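Long-range contacts in hypothetical 30.2 KD protein c25g10.02 IN chromosome I (Schizosaccharomyces pombe, PDB 1KCF), which resolves four-way Holliday junctions in mitochondrial DNA as a homodimeric, magnesium-dependent endonuclease that cuts at the point of strand exchange: residues P91-F102 / M137-H146; G44-C55 / D227-A235. All coordinates share one frame; numbering follows the deposited sequence.

Contact 1 (P91-F102 / M137-H146)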
loop_
_atom_site.group_PDB
_atom_site.type_symbol
_atom_site.label_atom_id
_atom_site.label_comp_id
_atom_site.label_asym_id
_atom_site.label_seq_id
_atom_site.Cartn_x
_atom_site.Cartn_y
_atom_site.Cartn_z
ATOM N N PRO A 91 -0.253 -10.080 1.742
ATOM C CA PRO A 91 0.558 -8.885 2.000
ATOM C C PRO A 91 2.049 -9.046 1.709
ATOM O O PRO A 91 2.680 -8.144 1.157
ATOM C CB PRO A 91 0.276 -8.599 3.469
ATOM C CG PRO A 91 -1.162 -8.985 3.591
ATOM C CD PRO A 91 -1.211 -10.303 2.841
ATOM N N SER A 92 2.609 -10.196 2.070
ATOM C CA SER A 92 4.026 -10.458 1.842
ATOM C C SER A 92 4.333 -10.730 0.372
ATOM O O SER A 92 5.421 -10.415 -0.115
ATOM C CB SER A 92 4.477 -11.641 2.691
ATOM N N SER A 93 3.376 -11.327 -0.330
ATOM C CA SER A 93 3.550 -11.649 -1.740
ATOM C C SER A 93 3.439 -10.394 -2.607
ATOM O O SER A 93 4.125 -10.262 -3.623
ATOM C CB SER A 93 2.499 -12.676 -2.172
ATOM O OG SER A 93 2.732 -13.117 -3.500
ATOM N N MET A 94 2.572 -9.478 -2.194
ATOM C CA MET A 94 2.372 -8.234 -2.923
ATOM C C MET A 94 3.581 -7.314 -2.774
ATOM O O MET A 94 3.956 -6.617 -3.714
ATOM C CB MET A 94 1.105 -7.532 -2.430
ATOM C CG MET A 94 -0.184 -8.194 -2.907
ATOM S SD MET A 94 -0.284 -8.265 -4.715
ATOM C CE MET A 94 -0.511 -6.527 -5.096
ATOM N N ALA A 95 4.188 -7.320 -1.593
ATOM C CA ALA A 95 5.364 -6.494 -1.349
ATOM C C ALA A 95 6.435 -6.953 -2.319
ATOM O O ALA A 95 7.152 -6.145 -2.901
ATOM C CB ALA A 95 5.839 -6.667 0.082
ATOM N N ASP A 96 6.525 -8.267 -2.496
ATOM C CA ASP A 96 7.498 -8.862 -3.405
ATOM C C ASP A 96 7.267 -8.369 -4.831
ATOM O O ASP A 96 8.210 -8.023 -5.539
ATOM C CB ASP A 96 7.388 -10.386 -3.364
ATOM C CG ASP A 96 8.330 -11.064 -4.335
ATOM O OD1 ASP A 96 9.554 -10.858 -4.220
ATOM O OD2 ASP A 96 7.843 -11.803 -5.216
ATOM N N LEU A 97 6.006 -8.349 -5.251
ATOM C CA LEU A 97 5.667 -7.886 -6.590
ATOM C C LEU A 97 5.932 -6.384 -6.713
ATOM O O LEU A 97 6.485 -5.924 -7.713
ATOM C CB LEU A 97 4.194 -8.178 -6.896
ATOM C CG LEU A 97 3.648 -7.706 -8.248
ATOM C CD1 LEU A 97 4.316 -8.472 -9.380
ATOM C CD2 LEU A 97 2.146 -7.918 -8.282
ATOM N N SER A 98 5.535 -5.628 -5.695
ATOM C CA SER A 98 5.729 -4.185 -5.710
ATOM C C SER A 98 7.204 -3.814 -5.804
ATOM O O SER A 98 7.569 -2.876 -6.511
ATOM C CB SER A 98 5.128 -3.555 -4.454
ATOM O OG SER A 98 3.745 -3.843 -4.354
ATOM N N ILE A 99 8.049 -4.555 -5.095
ATOM C CA ILE A 99 9.481 -4.284 -5.098
ATOM C C ILE A 99 10.111 -4.563 -6.459
ATOM O O ILE A 99 10.917 -3.772 -6.942
ATOM C CB ILE A 99 10.184 -5.096 -3.983
ATOM C CG1 ILE A 99 9.722 -4.569 -2.622
ATOM C CG2 ILE A 99 11.701 -4.986 -4.107
ATOM C CD1 ILE A 99 10.170 -5.401 -1.437
ATOM N N GLN A 100 9.738 -5.672 -7.091
ATOM C CA GLN A 100 10.285 -5.987 -8.409
ATOM C C GLN A 100 9.797 -4.949 -9.417
ATOM O O GLN A 100 10.574 -4.403 -10.200
ATOM C CB GLN A 100 9.831 -7.370 -8.880
ATOM C CG GLN A 100 10.177 -8.522 -7.959
ATOM C CD GLN A 100 9.919 -9.869 -8.614
ATOM O OE1 GLN A 100 9.395 -10.793 -7.985
ATOM N NE2 GLN A 100 10.288 -9.986 -9.885
ATOM N N LEU A 101 8.495 -4.687 -9.394
ATOM C CA LEU A 101 7.902 -3.727 -10.309
ATOM C C LEU A 101 8.551 -2.360 -10.131
ATOM O O LEU A 101 8.824 -1.664 -11.103
ATOM C CB LEU A 101 6.398 -3.632 -10.057
ATOM C CG LEU A 101 5.540 -2.988 -11.143
ATOM C CD1 LEU A 101 5.857 -3.608 -12.508
ATOM C CD2 LEU A 101 4.068 -3.191 -10.791
ATOM N N PHE A 102 8.803 -1.991 -8.881
ATOM C CA PHE A 102 9.418 -0.711 -8.563
ATOM C C PHE A 102 10.831 -0.628 -9.141
ATOM O O PHE A 102 11.171 0.335 -9.826
ATOM C CB PHE A 102 9.474 -0.523 -7.048
ATOM C CG PHE A 102 10.016 0.812 -6.620
ATOM C CD1 PHE A 102 9.198 1.938 -6.614
ATOM C CD2 PHE A 102 11.347 0.944 -6.233
ATOM C CE1 PHE A 102 9.701 3.180 -6.225
ATOM C CE2 PHE A 102 11.860 2.178 -5.845
ATOM C CZ PHE A 102 11.037 3.300 -5.841
ATOM N N MET A 137 -3.596 -2.106 -2.839
ATOM C CA MET A 137 -2.383 -2.597 -2.213
ATOM C C MET A 137 -1.157 -2.267 -3.057
ATOM O O MET A 137 -0.144 -1.807 -2.535
ATOM C CB MET A 137 -2.478 -4.110 -2.012
ATOM C CG MET A 137 -1.620 -4.627 -0.884
ATOM S SD MET A 137 -1.766 -6.399 -0.652
ATOM C CE MET A 137 -3.512 -6.529 -0.239
ATOM N N LEU A 138 -1.260 -2.514 -4.359
ATOM C CA LEU A 138 -0.174 -2.250 -5.295
ATOM C C LEU A 138 0.186 -0.770 -5.259
ATOM O O LEU A 138 1.344 -0.400 -5.087
ATOM C CB LEU A 138 -0.600 -2.632 -6.714
ATOM C CG LEU A 138 0.406 -3.413 -7.561
ATOM C CD1 LEU A 138 -0.046 -3.385 -9.015
ATOM C CD2 LEU A 138 1.792 -2.803 -7.432
ATOM N N GLU A 139 -0.825 0.072 -5.421
ATOM C CA GLU A 139 -0.636 1.513 -5.398
ATOM C C GLU A 139 0.029 1.952 -4.097
ATOM O O GLU A 139 1.020 2.683 -4.112
ATOM C CB GLU A 139 -1.989 2.214 -5.548
ATOM C CG GLU A 139 -1.960 3.710 -5.291
ATOM C CD GLU A 139 -3.321 4.360 -5.477
ATOM O OE1 GLU A 139 -3.740 4.535 -6.639
ATOM O OE2 GLU A 139 -3.977 4.688 -4.465
ATOM N N SER A 140 -0.526 1.499 -2.977
ATOM C CA SER A 140 -0.014 1.847 -1.657
ATOM C C SER A 140 1.449 1.481 -1.455
ATOM O O SER A 140 2.225 2.282 -0.939
ATOM C CB SER A 140 -0.845 1.172 -0.568
ATOM O OG SER A 140 -2.152 1.700 -0.533
ATOM N N MET A 141 1.815 0.268 -1.851
ATOM C CA MET A 141 3.186 -0.193 -1.692
ATOM C C MET A 141 4.163 0.581 -2.576
ATOM O O MET A 141 5.248 0.955 -2.124
ATOM C CB MET A 141 3.270 -1.697 -1.976
ATOM C CG MET A 141 2.432 -2.530 -1.003
ATOM S SD MET A 141 2.660 -4.313 -1.160
ATOM C CE MET A 141 2.049 -4.879 0.430
ATOM N N LEU A 142 3.774 0.827 -3.825
ATOM C CA LEU A 142 4.618 1.571 -4.752
ATOM C C LEU A 142 4.899 2.966 -4.205
ATOM O O LEU A 142 6.011 3.474 -4.331
ATOM C CB LEU A 142 3.948 1.673 -6.127
ATOM C CG LEU A 142 3.891 0.381 -6.949
ATOM C CD1 LEU A 142 3.199 0.657 -8.270
ATOM C CD2 LEU A 142 5.302 -0.150 -7.190
ATOM N N TYR A 143 3.889 3.576 -3.594
ATOM C CA TYR A 143 4.024 4.907 -3.013
ATOM C C TYR A 143 4.984 4.887 -1.824
ATOM O O TYR A 143 5.836 5.772 -1.676
ATOM C CB TYR A 143 2.658 5.421 -2.561
ATOM C CG TYR A 143 2.108 6.517 -3.437
ATOM C CD1 TYR A 143 2.462 7.848 -3.223
ATOM C CD2 TYR A 143 1.276 6.219 -4.516
ATOM C CE1 TYR A 143 2.006 8.858 -4.063
ATOM C CE2 TYR A 143 0.815 7.217 -5.363
ATOM C CZ TYR A 143 1.183 8.533 -5.133
ATOM O OH TYR A 143 0.740 9.520 -5.980
ATOM N N ALA A 144 4.835 3.877 -0.971
ATOM C CA ALA A 144 5.699 3.750 0.187
ATOM C C ALA A 144 7.143 3.591 -0.282
ATOM O O ALA A 144 8.041 4.274 0.211
ATOM C CB ALA A 144 5.278 2.549 1.024
ATOM N N LEU A 145 7.367 2.692 -1.237
ATOM C CA LEU A 145 8.714 2.468 -1.743
ATOM C C LEU A 145 9.312 3.739 -2.343
ATOM O O LEU A 145 10.488 4.038 -2.143
ATOM C CB LEU A 145 8.715 1.348 -2.789
ATOM C CG LEU A 145 8.413 -0.059 -2.261
ATOM C CD1 LEU A 145 8.535 -1.070 -3.386
ATOM C CD2 LEU A 145 9.376 -0.403 -1.138
ATOM N N HIS A 146 8.494 4.490 -3.071
ATOM C CA HIS A 146 8.957 5.721 -3.698
ATOM C C HIS A 146 9.386 6.764 -2.668
ATOM O O HIS A 146 10.496 7.295 -2.739
ATOM C CB HIS A 146 7.858 6.289 -4.601
ATOM C CG HIS A 146 8.156 7.654 -5.140
ATOM N ND1 HIS A 146 7.834 8.811 -4.461
ATOM C CD2 HIS A 146 8.761 8.046 -6.287
ATOM C CE1 HIS A 146 8.226 9.855 -5.166
ATOM N NE2 HIS A 146 8.792 9.420 -6.279
#
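The ring of F102 carries L145 on one face: CB of L145 stands 4.0 Å from the ring centroid, 12° off the normal, a CH-pi contact over the middle of the ring. The backbone of the residue after L145 approaches obliquely, H146 N lying 3.6 Å from F102 CE1. A chi1 of -176° turns the ring away from its own backbone N and across to the second helix, where it slides past L145 in the opposite direction. A flat phenyl suits this place because it can cover a leucine and helix backbone together. Outside the pair, H106 meets F102 edge-to-face.

Toward the N terminus of helix 91-109 the contact passes to one small residue and several flexible methionines. S98 is the knob, seated in a hole formed by L138, M141, L142 and L145; being small, it lets the segment axes approach to 9.2 Å. Its OG bonds back to M94 O at 2.9 Å, from above the carbonyl plane, so the hydroxyl is satisfied within its own helix and can lie 3.2 Å from M141 CB. The thioether of M141, on a chain extended beyond CG, runs to the first helix, SD resting 3.4 Å from A95 N. M94 and M137 cross obliquely, with M94 CG against M137 SD at 3.3 Å; M94 is bent at chi2 and chi3, and its CE turns to L138.

The axes of the two segments cross at -56°. Both helices lie side by side on one face of the sheet: E139 and L142 of helix 128-151 pack on L47 and M116, while L101 of helix 91-109 packs on F52. At the dimer interface, Y143 touches P91 of the second subunit.

Contact 2 (G44-C55 / D227-A235); sequences GIDLGIKNFSYC and DMADSALIA
D46 crosses D230 at about a right angle, OD2 of D46 lying 2.6 Å from OD2 of D230 and the carboxylate planes 28° apart. Both belong to the magnesium site of this RuvC-type resolvase, whose RNase H-like fold brings an acid from the first strand beside one from the helix of residues 224-253. Aspartate suits both positions, its short chain holding the oxygens close to the backbone. R191 and Y172 bind the other oxygen of D230, and the CD1 methyl of I234 lies 3.3 Å from D46 OD2, an apolar neighbour to the acid pair.

Neighbouring turns of the helix pack on the hairpin formed by strands 44-47 and 52-55, where small residues let it come near: G44, with no side chain, brings its CA to 4.9 Å from the CA of A235, and C55 rests SG on A232. D227 crosses N51 at about a right angle; its OD2 lies against N51 CB, while OD1 forms a salt bridge with R122.

S53 and S231 are hydrogen-bonded through their hydroxyls. A chi1 of 63° sets the S231 hydroxyl between its own N and carbonyl carbon, and there its OG lies 3.0 Å from S53 OG.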
loop_
_atom_site.group_PDB
_atom_site.type_symbol
_atom_site.label_atom_id
_atom_site.label_comp_id
_atom_site.label_asym_id
_atom_site.label_seq_id
_atom_site.Cartn_x
_atom_site.Cartn_y
_atom_site.Cartn_z
ATOM N N GLY A 44 3.778 6.935 -17.651
ATOM C CA GLY A 44 2.380 6.816 -17.281
ATOM C C GLY A 44 2.059 5.372 -16.952
ATOM O O GLY A 44 2.343 4.477 -17.747
ATOM N N ILE A 45 1.466 5.140 -15.785
ATOM C CA ILE A 45 1.133 3.786 -15.363
ATOM C C ILE A 45 -0.336 3.561 -15.018
ATOM O O ILE A 45 -0.942 4.322 -14.263
ATOM C CB ILE A 45 1.971 3.371 -14.143
ATOM C CG1 ILE A 45 3.450 3.329 -14.523
ATOM C CG2 ILE A 45 1.510 2.013 -13.634
ATOM C CD1 ILE A 45 4.366 3.049 -13.356
ATOM N N ASP A 46 -0.893 2.504 -15.594
ATOM C CA ASP A 46 -2.276 2.113 -15.352
ATOM C C ASP A 46 -2.204 0.899 -14.441
ATOM O O ASP A 46 -1.919 -0.207 -14.905
ATOM C CB ASP A 46 -2.953 1.719 -16.659
ATOM C CG ASP A 46 -4.028 2.687 -17.064
ATOM O OD1 ASP A 46 -4.876 3.018 -16.211
ATOM O OD2 ASP A 46 -4.026 3.112 -18.238
ATOM N N LEU A 47 -2.449 1.109 -13.150
ATOM C CA LEU A 47 -2.372 0.029 -12.173
ATOM C C LEU A 47 -3.329 -1.133 -12.399
ATOM O O LEU A 47 -4.548 -0.957 -12.498
ATOM C CB LEU A 47 -2.572 0.570 -10.759
ATOM C CG LEU A 47 -1.465 1.476 -10.222
ATOM C CD1 LEU A 47 -1.890 2.044 -8.879
ATOM C CD2 LEU A 47 -0.172 0.688 -10.101
ATOM N N GLY A 48 -2.739 -2.321 -12.462
ATOM C CA GLY A 48 -3.478 -3.552 -12.653
ATOM C C GLY A 48 -2.460 -4.660 -12.483
ATOM O O GLY A 48 -1.260 -4.405 -12.563
ATOM N N ILE A 49 -2.909 -5.880 -12.235
ATOM C CA ILE A 49 -1.966 -6.978 -12.072
ATOM C C ILE A 49 -1.901 -7.813 -13.346
ATOM O O ILE A 49 -0.825 -8.023 -13.900
ATOM C CB ILE A 49 -2.350 -7.858 -10.865
ATOM C CG1 ILE A 49 -2.279 -7.015 -9.588
ATOM C CG2 ILE A 49 -1.405 -9.049 -10.759
ATOM C CD1 ILE A 49 -2.715 -7.738 -8.333
ATOM N N LYS A 50 -3.052 -8.266 -13.828
ATOM C CA LYS A 50 -3.065 -9.071 -15.038
ATOM C C LYS A 50 -3.080 -8.208 -16.292
ATOM O O LYS A 50 -2.911 -8.714 -17.403
ATOM C CB LYS A 50 -4.251 -10.042 -15.015
ATOM C CG LYS A 50 -4.139 -11.067 -13.884
ATOM C CD LYS A 50 -5.201 -12.147 -13.961
ATOM C CE LYS A 50 -5.042 -13.140 -12.810
ATOM N NZ LYS A 50 -6.037 -14.251 -12.864
ATOM N N ASN A 51 -3.275 -6.904 -16.114
ATOM C CA ASN A 51 -3.270 -5.980 -17.242
ATOM C C ASN A 51 -2.577 -4.669 -16.879
ATOM O O ASN A 51 -3.112 -3.574 -17.090
ATOM C CB ASN A 51 -4.692 -5.704 -17.748
ATOM C CG ASN A 51 -5.555 -4.991 -16.732
ATOM O OD1 ASN A 51 -6.610 -4.460 -17.073
ATOM N ND2 ASN A 51 -5.121 -4.981 -15.477
ATOM N N PHE A 52 -1.382 -4.796 -16.315
ATOM C CA PHE A 52 -0.580 -3.641 -15.941
ATOM C C PHE A 52 -0.217 -2.967 -17.254
ATOM O O PHE A 52 0.272 -3.616 -18.175
ATOM C CB PHE A 52 0.692 -4.102 -15.221
ATOM C CG PHE A 52 1.603 -2.979 -14.799
ATOM C CD1 PHE A 52 1.369 -2.279 -13.621
ATOM C CD2 PHE A 52 2.700 -2.630 -15.577
ATOM C CE1 PHE A 52 2.220 -1.247 -13.222
ATOM C CE2 PHE A 52 3.555 -1.602 -15.191
ATOM C CZ PHE A 52 3.317 -0.909 -14.010
ATOM N N SER A 53 -0.471 -1.672 -17.359
ATOM C CA SER A 53 -0.143 -0.966 -18.586
ATOM C C SER A 53 0.712 0.257 -18.282
ATOM O O SER A 53 0.560 0.881 -17.237
ATOM C CB SER A 53 -1.417 -0.539 -19.313
ATOM O OG SER A 53 -1.104 0.072 -20.552
ATOM N N TYR A 54 1.613 0.590 -19.199
ATOM C CA TYR A 54 2.483 1.743 -19.016
ATOM C C TYR A 54 2.835 2.363 -20.360
ATOM O O TYR A 54 2.839 1.686 -21.390
ATOM C CB TYR A 54 3.765 1.324 -18.284
ATOM C CG TYR A 54 4.689 0.453 -19.107
ATOM C CD1 TYR A 54 5.574 1.017 -20.026
ATOM C CD2 TYR A 54 4.666 -0.938 -18.982
ATOM C CE1 TYR A 54 6.412 0.224 -20.804
ATOM C CE2 TYR A 54 5.499 -1.743 -19.756
ATOM C CZ TYR A 54 6.372 -1.154 -20.665
ATOM O OH TYR A 54 7.206 -1.935 -21.439
ATOM N N CYS A 55 3.112 3.661 -20.341
ATOM C CA CYS A 55 3.498 4.395 -21.540
ATOM C C CYS A 55 4.602 5.352 -21.102
ATOM O O CYS A 55 4.395 6.191 -20.222
ATOM C CB CYS A 55 2.306 5.179 -22.105
ATOM S SG CYS A 55 2.591 5.943 -23.746
ATOM N N ASP A 227 -6.236 -1.346 -23.284
ATOM C CA ASP A 227 -5.397 -1.100 -22.124
ATOM C C ASP A 227 -4.204 -0.215 -22.477
ATOM O O ASP A 227 -3.821 0.649 -21.689
ATOM C CB ASP A 227 -4.930 -2.423 -21.507
ATOM C CG ASP A 227 -6.084 -3.232 -20.921
ATOM O OD1 ASP A 227 -7.182 -2.663 -20.747
ATOM O OD2 ASP A 227 -5.896 -4.433 -20.623
ATOM N N MET A 228 -3.628 -0.415 -23.662
ATOM C CA MET A 228 -2.489 0.392 -24.100
ATOM C C MET A 228 -2.937 1.825 -24.362
ATOM O O MET A 228 -2.231 2.781 -24.044
ATOM C CB MET A 228 -1.878 -0.163 -25.394
ATOM C CG MET A 228 -1.236 -1.535 -25.281
ATOM S SD MET A 228 -0.250 -1.922 -26.748
ATOM C CE MET A 228 -1.498 -2.410 -27.895
ATOM N N ALA A 229 -4.111 1.964 -24.963
ATOM C CA ALA A 229 -4.650 3.276 -25.274
ATOM C C ALA A 229 -4.865 4.030 -23.973
ATOM O O ALA A 229 -4.625 5.233 -23.892
ATOM C CB ALA A 229 -5.967 3.138 -26.031
ATOM N N ASP A 230 -5.296 3.311 -22.945
ATOM C CA ASP A 230 -5.541 3.931 -21.653
ATOM C C ASP A 230 -4.288 4.617 -21.104
ATOM O O ASP A 230 -4.327 5.799 -20.759
ATOM C CB ASP A 230 -6.040 2.891 -20.654
ATOM C CG ASP A 230 -6.986 3.482 -19.634
ATOM O OD1 ASP A 230 -8.089 3.907 -20.044
ATOM O OD2 ASP A 230 -6.630 3.533 -18.434
ATOM N N SER A 231 -3.173 3.892 -21.027
ATOM C CA SER A 231 -1.949 4.494 -20.507
ATOM C C SER A 231 -1.420 5.596 -21.423
ATOM O O SER A 231 -0.830 6.569 -20.953
ATOM C CB SER A 231 -0.861 3.428 -20.277
ATOM O OG SER A 231 -0.466 2.802 -21.486
ATOM N N ALA A 232 -1.629 5.451 -22.729
ATOM C CA ALA A 232 -1.161 6.460 -23.673
ATOM C C ALA A 232 -1.943 7.763 -23.476
ATOM O O ALA A 232 -1.387 8.852 -23.597
ATOM C CB ALA A 232 -1.319 5.958 -25.107
ATOM N N LEU A 233 -3.232 7.651 -23.169
ATOM C CA LEU A 233 -4.063 8.837 -22.950
ATOM C C LEU A 233 -3.714 9.499 -21.627
ATOM O O LEU A 233 -3.888 10.709 -21.463
ATOM C CB LEU A 233 -5.548 8.474 -22.967
ATOM C CG LEU A 233 -6.141 8.074 -24.318
ATOM C CD1 LEU A 233 -7.502 7.450 -24.106
ATOM C CD2 LEU A 233 -6.237 9.298 -25.221
ATOM N N ILE A 234 -3.223 8.707 -20.680
ATOM C CA ILE A 234 -2.830 9.243 -19.385
ATOM C C ILE A 234 -1.588 10.115 -19.563
ATOM O O ILE A 234 -1.592 11.293 -19.206
ATOM C CB ILE A 234 -2.519 8.106 -18.382
ATOM C CG1 ILE A 234 -3.820 7.418 -17.950
ATOM C CG2 ILE A 234 -1.785 8.655 -17.170
ATOM C CD1 ILE A 234 -3.602 6.210 -17.043
ATOM N N ALA A 235 -0.535 9.528 -20.129
ATOM C CA ALA A 235 0.722 10.238 -20.355
ATOM C C ALA A 235 0.561 11.452 -21.261
ATOM O O ALA A 235 0.916 12.567 -20.877
ATOM C CB ALA A 235 1.755 9.293 -20.954
#

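After the two N-terminal helices, 6-15 and 26-33, the chain forms hairpin 44-55, one half of contact 2. It then passes through strand 65-73 to helix 91-109, runs through strand 113-118 and returns as helix 128-151; contact 1 closes this shorter loop. Only much later does helix 224-253 come back to close contact 2, so contact 1 is nested inside it. Their centres are about 17 Å apart, yet they touch: E139 CB lies 3.3 Å from L47 CD1, and L101 CD2 lies 3.6 Å from F52 CE1. Contact 1 ties the two helices to each other, and both pack on the face of the hairpin away from the metal-site helix.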